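PDB 3H7A: short chain dehydrogenase from Rhodopseudomonas palustris, which probably catalyses the NAD(P)-dependent oxidation or reduction of a substrate not yet identified, as a member of the short-chain dehydrogenase/reductase family. Local coordinates for residues L75-F89 with S125-F139. Residues are numbered along the deposited sequence; the frame is centred on the assembly and turned at random. Where two conformers were deposited one is given.
Sequences LNAADAHAPLEVTIF and SARLMLAHGQGKIFF
Thr87 and Ile137 pair on neighbouring parallel strands at the middle of a Rossmann-fold sheet, and helices 75-81 and 125-132, running nearly parallel, pack on the face that carries the Thr87 and Ile137 side chains. The strands are joined by four backbone hydrogen bonds, including Phe138 N to Thr87 O at 2.9 Å. Packing is tight beneath the helices: Thr87 OG1 donates to Ser125 OG at 2.6 Å, and Ser125 OG donates onward to Ser121 O, a chain of bonds that satisfies both buried hydroxyls. Leu128 fits between helix 75-81 and strand 84-89, its CD1 3.7 Å from Leu75 CB and 3.8 Å from Leu84 CD2. The outer side is polar and meets solvent: His132 is exposed, and a water donates to Asp79 OD2 and Leu128 O. Asn76 OD1 takes a nearly straight bond (178°) from Arg127 NH2, which also salt-bridges Glu124. Asp79 reaches His132 because its CG lies anti to the backbone N (chi1 -166°); His132 NE2 donates to Asp79 OD1 at 2.8 Å on the syn lone pair, while Leu84 N takes the anti one. Replacing Asp79 with alanine is likely to leave Leu84 N and the imidazole without their shared acceptor, and the ring less firmly fixed. Over that ring's face sits Pro83 CB, 3.9 Å from the centroid and 12° off the normal, a CH-pi contact.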
loop_
_atom_site.group_PDB
_atom_site.type_symbol
_atom_site.label_atom_id
_atom_site.label_comp_id
_atom_site.label_asym_id
_atom_site.label_seq_id
_atom_site.Cartn_x
_atom_site.Cartn_y
_atom_site.Cartn_z
ATOM N N LEU B 75 -13.557 10.315 29.487
ATOM C CA LEU B 75 -14.596 9.827 28.588
ATOM C C LEU B 75 -15.887 9.496 29.311
ATOM O O LEU B 75 -16.970 9.820 28.817
ATOM C CB LEU B 75 -14.092 8.621 27.786
ATOM C CG LEU B 75 -12.965 8.939 26.792
ATOM C CD1 LEU B 75 -12.372 7.685 26.192
ATOM C CD2 LEU B 75 -13.459 9.869 25.713
ATOM N N ASN B 76 -15.770 8.848 30.473
ATOM C CA ASN B 76 -16.912 8.608 31.349
ATOM C C ASN B 76 -17.604 9.916 31.749
ATOM O O ASN B 76 -18.833 9.993 31.734
ATOM C CB ASN B 76 -16.480 7.861 32.607
ATOM C CG ASN B 76 -16.279 6.382 32.376
ATOM O OD1 ASN B 76 -16.710 5.829 31.364
ATOM N ND2 ASN B 76 -15.617 5.724 33.326
ATOM N N ALA B 77 -16.810 10.933 32.092
ATOM C CA ALA B 77 -17.318 12.278 32.396
ATOM C C ALA B 77 -18.069 12.891 31.223
ATOM O O ALA B 77 -19.149 13.463 31.414
ATOM C CB ALA B 77 -16.186 13.194 32.840
ATOM N N ALA B 78 -17.509 12.755 30.015
ATOM C CA ALA B 78 -18.141 13.287 28.806
ATOM C C ALA B 78 -19.459 12.597 28.547
ATOM O O ALA B 78 -20.467 13.265 28.342
ATOM C CB ALA B 78 -17.221 13.191 27.580
ATOM N N ASP B 79 -19.472 11.266 28.612
ATOM C CA ASP B 79 -20.701 10.516 28.394
ATOM C C ASP B 79 -21.779 10.776 29.466
ATOM O O ASP B 79 -22.978 10.727 29.171
ATOM C CB ASP B 79 -20.419 9.013 28.292
ATOM C CG ASP B 79 -21.603 8.250 27.747
ATOM O OD1 ASP B 79 -22.002 8.501 26.590
ATOM O OD2 ASP B 79 -22.147 7.400 28.472
ATOM N N ALA B 80 -21.348 11.049 30.698
ATOM C CA ALA B 80 -22.273 11.307 31.804
ATOM C C ALA B 80 -22.980 12.646 31.593
ATOM O O ALA B 80 -24.164 12.775 31.888
ATOM C CB ALA B 80 -21.540 11.278 33.148
ATOM N N HIS B 81 -22.246 13.614 31.045
ATOM C CA HIS B 81 -22.769 14.943 30.700
ATOM C C HIS B 81 -23.911 14.887 29.668
ATOM O O HIS B 81 -25.011 15.423 29.897
ATOM C CB HIS B 81 -21.618 15.779 30.177
ATOM C CG HIS B 81 -21.939 17.221 29.975
ATOM N ND1 HIS B 81 -21.537 18.199 30.860
ATOM C CD2 HIS B 81 -22.570 17.864 28.965
ATOM C CE1 HIS B 81 -21.907 19.383 30.405
ATOM N NE2 HIS B 81 -22.549 19.206 29.263
ATOM N N ALA B 82 -23.628 14.229 28.544
ATOM C CA ALA B 82 -24.565 13.967 27.457
ATOM C C ALA B 82 -23.941 12.825 26.652
ATOM O O ALA B 82 -22.710 12.694 26.644
ATOM C CB ALA B 82 -24.711 15.208 26.591
ATOM N N PRO B 83 -24.768 11.984 25.994
ATOM C CA PRO B 83 -24.251 10.854 25.220
ATOM C C PRO B 83 -23.028 11.197 24.366
ATOM O O PRO B 83 -23.060 12.138 23.568
ATOM C CB PRO B 83 -25.434 10.484 24.329
ATOM C CG PRO B 83 -26.618 10.810 25.163
ATOM C CD PRO B 83 -26.244 12.039 25.935
ATOM N N LEU B 84 -21.943 10.462 24.595
ATOM C CA LEU B 84 -20.720 10.617 23.831
ATOM C C LEU B 84 -20.944 10.137 22.395
ATOM O O LEU B 84 -21.185 8.947 22.162
ATOM C CB LEU B 84 -19.575 9.840 24.499
ATOM C CG LEU B 84 -18.214 9.900 23.795
ATOM C CD1 LEU B 84 -17.623 11.279 23.814
ATOM C CD2 LEU B 84 -17.277 8.935 24.456
ATOM N N GLU B 85 -20.874 11.068 21.443
ATOM C CA GLU B 85 -21.137 10.754 20.026
ATOM C C GLU B 85 -19.936 10.756 19.090
ATOM O O GLU B 85 -19.955 10.084 18.060
ATOM C CB GLU B 85 -22.225 11.655 19.459
ATOM C CG GLU B 85 -23.557 10.974 19.570
ATOM C CD GLU B 85 -24.723 11.869 19.301
ATOM O OE1 GLU B 85 -24.592 12.791 18.462
ATOM O OE2 GLU B 85 -25.781 11.628 19.934
ATOM N N VAL B 86 -18.914 11.538 19.430
ATOM C CA VAL B 86 -17.698 11.622 18.626
ATOM C C VAL B 86 -16.497 11.692 19.562
ATOM O O VAL B 86 -16.505 12.485 20.489
ATOM C CB VAL B 86 -17.711 12.866 17.697
ATOM C CG1 VAL B 86 -16.457 12.922 16.803
ATOM C CG2 VAL B 86 -18.949 12.887 16.826
ATOM N N THR B 87 -15.489 10.840 19.346
ATOM C CA THR B 87 -14.174 11.032 19.980
ATOM C C THR B 87 -13.153 11.357 18.896
ATOM O O THR B 87 -13.078 10.648 17.905
ATOM C CB THR B 87 -13.705 9.773 20.747
ATOM O OG1 THR B 87 -14.555 9.565 21.875
ATOM C CG2 THR B 87 -12.243 9.912 21.253
ATOM N N ILE B 88 -12.390 12.429 19.068
ATOM C CA ILE B 88 -11.313 12.731 18.144
ATOM C C ILE B 88 -10.010 12.671 18.918
ATOM O O ILE B 88 -9.792 13.446 19.858
ATOM C CB ILE B 88 -11.521 14.082 17.456
ATOM C CG1 ILE B 88 -12.804 14.029 16.644
ATOM C CG2 ILE B 88 -10.365 14.393 16.523
ATOM C CD1 ILE B 88 -13.573 15.271 16.674
ATOM N N PHE B 89 -9.172 11.698 18.557
ATOM C CA PHE B 89 -7.880 11.505 19.196
ATOM C C PHE B 89 -6.786 12.189 18.383
ATOM O O PHE B 89 -6.439 11.751 17.288
ATOM C CB PHE B 89 -7.562 10.022 19.367
ATOM C CG PHE B 89 -6.269 9.779 20.071
ATOM C CD1 PHE B 89 -6.186 9.868 21.462
ATOM C CD2 PHE B 89 -5.100 9.512 19.338
ATOM C CE1 PHE B 89 -4.981 9.656 22.129
ATOM C CE2 PHE B 89 -3.891 9.321 19.986
ATOM C CZ PHE B 89 -3.826 9.381 21.389
ATOM N N SER B 125 -14.074 4.746 24.371
ATOM C CA SER B 125 -15.105 5.380 23.554
ATOM C C SER B 125 -16.083 4.362 22.968
ATOM O O SER B 125 -17.279 4.578 23.001
ATOM C CB SER B 125 -14.481 6.196 22.436
ATOM O OG SER B 125 -13.790 7.304 22.980
ATOM N N ALA B 126 -15.558 3.252 22.446
ATOM C CA ALA B 126 -16.371 2.162 21.930
ATOM C C ALA B 126 -17.310 1.590 22.998
ATOM O O ALA B 126 -18.470 1.335 22.714
ATOM C CB ALA B 126 -15.476 1.064 21.387
ATOM N N ARG B 127 -16.802 1.373 24.213
ATOM C CA ARG B 127 -17.619 0.873 25.313
ATOM C C ARG B 127 -18.808 1.797 25.543
ATOM O O ARG B 127 -19.950 1.345 25.562
ATOM C CB ARG B 127 -16.800 0.722 26.594
ATOM C CG ARG B 127 -17.583 0.117 27.755
ATOM C CD ARG B 127 -16.790 0.072 29.073
ATOM N NE ARG B 127 -16.021 1.293 29.321
ATOM C CZ ARG B 127 -16.483 2.400 29.912
ATOM N NH1 ARG B 127 -17.738 2.482 30.353
ATOM N NH2 ARG B 127 -15.673 3.439 30.060
ATOM N N LEU B 128 -18.536 3.093 25.665
ATOM C CA LEU B 128 -19.597 4.077 25.898
ATOM C C LEU B 128 -20.574 4.206 24.731
ATOM O O LEU B 128 -21.792 4.228 24.948
ATOM C CB LEU B 128 -18.998 5.438 26.248
ATOM C CG LEU B 128 -18.132 5.455 27.505
ATOM C CD1 LEU B 128 -17.246 6.672 27.524
ATOM C CD2 LEU B 128 -18.960 5.378 28.768
ATOM N N MET B 129 -20.047 4.268 23.503
ATOM C CA MET B 129 -20.867 4.488 22.308
ATOM C C MET B 129 -21.772 3.302 21.950
ATOM O O MET B 129 -22.913 3.498 21.518
ATOM C CB MET B 129 -19.989 4.844 21.101
ATOM C CG MET B 129 -19.392 6.228 21.118
ATOM S SD MET B 129 -18.007 6.358 19.958
ATOM C CE MET B 129 -17.650 8.089 20.153
ATOM N N LEU B 130 -21.271 2.080 22.146
ATOM C CA LEU B 130 -22.039 0.868 21.851
ATOM C C LEU B 130 -23.320 0.752 22.693
ATOM O O LEU B 130 -24.336 0.224 22.222
ATOM C CB LEU B 130 -21.172 -0.393 21.988
ATOM C CG LEU B 130 -20.195 -0.676 20.832
ATOM C CD1 LEU B 130 -19.124 -1.696 21.230
ATOM C CD2 LEU B 130 -20.909 -1.135 19.583
ATOM N N ALA B 131 -23.268 1.271 23.919
ATOM C CA ALA B 131 -24.447 1.385 24.775
ATOM C C ALA B 131 -25.525 2.298 24.174
ATOM O O ALA B 131 -26.718 2.088 24.413
ATOM C CB ALA B 131 -24.042 1.866 26.159
ATOM N N HIS B 132 -25.108 3.301 23.396
ATOM C CA HIS B 132 -26.041 4.191 22.698
ATOM C C HIS B 132 -26.367 3.689 21.299
ATOM O O HIS B 132 -27.284 4.205 20.647
ATOM C CB HIS B 132 -25.505 5.628 22.630
ATOM C CG HIS B 132 -25.167 6.211 23.967
ATOM N ND1 HIS B 132 -26.125 6.519 24.910
ATOM C CD2 HIS B 132 -23.977 6.548 24.516
ATOM C CE1 HIS B 132 -25.538 7.018 25.983
ATOM N NE2 HIS B 132 -24.235 7.046 25.770
ATOM N N GLY B 133 -25.602 2.696 20.839
ATOM C CA GLY B 133 -25.820 2.053 19.543
ATOM C C GLY B 133 -25.304 2.794 18.328
ATOM O O GLY B 133 -25.622 2.414 17.204
ATOM N N GLN B 134 -24.503 3.839 18.553
ATOM C CA GLN B 134 -23.951 4.686 17.485
ATOM C C GLN B 134 -22.785 5.536 18.012
ATOM O O GLN B 134 -22.644 5.720 19.221
ATOM C CB GLN B 134 -25.040 5.606 16.896
ATOM C CG GLN B 134 -25.591 6.631 17.886
ATOM C CD GLN B 134 -26.512 7.669 17.257
ATOM O OE1 GLN B 134 -26.812 7.625 16.065
ATOM N NE2 GLN B 134 -26.969 8.611 18.073
ATOM N N GLY B 135 -21.967 6.063 17.099
ATOM C CA GLY B 135 -20.832 6.913 17.450
ATOM C C GLY B 135 -19.803 6.997 16.341
ATOM O O GLY B 135 -19.880 6.266 15.345
ATOM N N LYS B 136 -18.861 7.928 16.500
ATOM C CA LYS B 136 -17.760 8.092 15.548
ATOM C C LYS B 136 -16.457 8.252 16.324
ATOM O O LYS B 136 -16.390 9.001 17.293
ATOM C CB LYS B 136 -18.008 9.264 14.576
ATOM C CG LYS B 136 -19.275 9.101 13.683
ATOM C CD LYS B 136 -19.196 9.811 12.330
ATOM C CE LYS B 136 -20.332 9.365 11.375
ATOM N NZ LYS B 136 -20.110 9.765 9.933
ATOM N N ILE B 137 -15.429 7.508 15.914
ATOM C CA ILE B 137 -14.130 7.534 16.587
ATOM C C ILE B 137 -13.047 7.800 15.572
ATOM O O ILE B 137 -12.727 6.933 14.760
ATOM C CB ILE B 137 -13.785 6.197 17.281
ATOM C CG1 ILE B 137 -14.931 5.739 18.187
ATOM C CG2 ILE B 137 -12.471 6.345 18.047
ATOM C CD1 ILE B 137 -14.770 4.357 18.769
ATOM N N PHE B 138 -12.482 8.998 15.638
ATOM C CA PHE B 138 -11.555 9.488 14.636
ATOM C C PHE B 138 -10.170 9.596 15.240
ATOM O O PHE B 138 -10.021 10.052 16.377
ATOM C CB PHE B 138 -12.014 10.867 14.139
ATOM C CG PHE B 138 -13.342 10.857 13.427
ATOM C CD1 PHE B 138 -13.870 9.685 12.894
ATOM C CD2 PHE B 138 -14.048 12.041 13.243
ATOM C CE1 PHE B 138 -15.077 9.678 12.228
ATOM C CE2 PHE B 138 -15.253 12.046 12.561
ATOM C CZ PHE B 138 -15.768 10.862 12.054
ATOM N N PHE B 139 -9.162 9.176 14.474
ATOM C CA PHE B 139 -7.773 9.206 14.902
ATOM C C PHE B 139 -6.964 10.062 13.942
ATOM O O PHE B 139 -7.062 9.883 12.732
ATOM C CB PHE B 139 -7.204 7.792 14.881
ATOM C CG PHE B 139 -7.834 6.865 15.885
ATOM C CD1 PHE B 139 -7.407 6.871 17.212
ATOM C CD2 PHE B 139 -8.832 5.970 15.499
ATOM C CE1 PHE B 139 -7.966 6.001 18.164
ATOM C CE2 PHE B 139 -9.395 5.092 16.427
ATOM C CZ PHE B 139 -8.952 5.117 17.776
HETATM O O HOH W 1 -22.741 5.157 27.560
HETATM O O HOH W 2 -23.376 7.801 20.871
HETATM O O HOH W 3 -25.867 8.937 20.816
#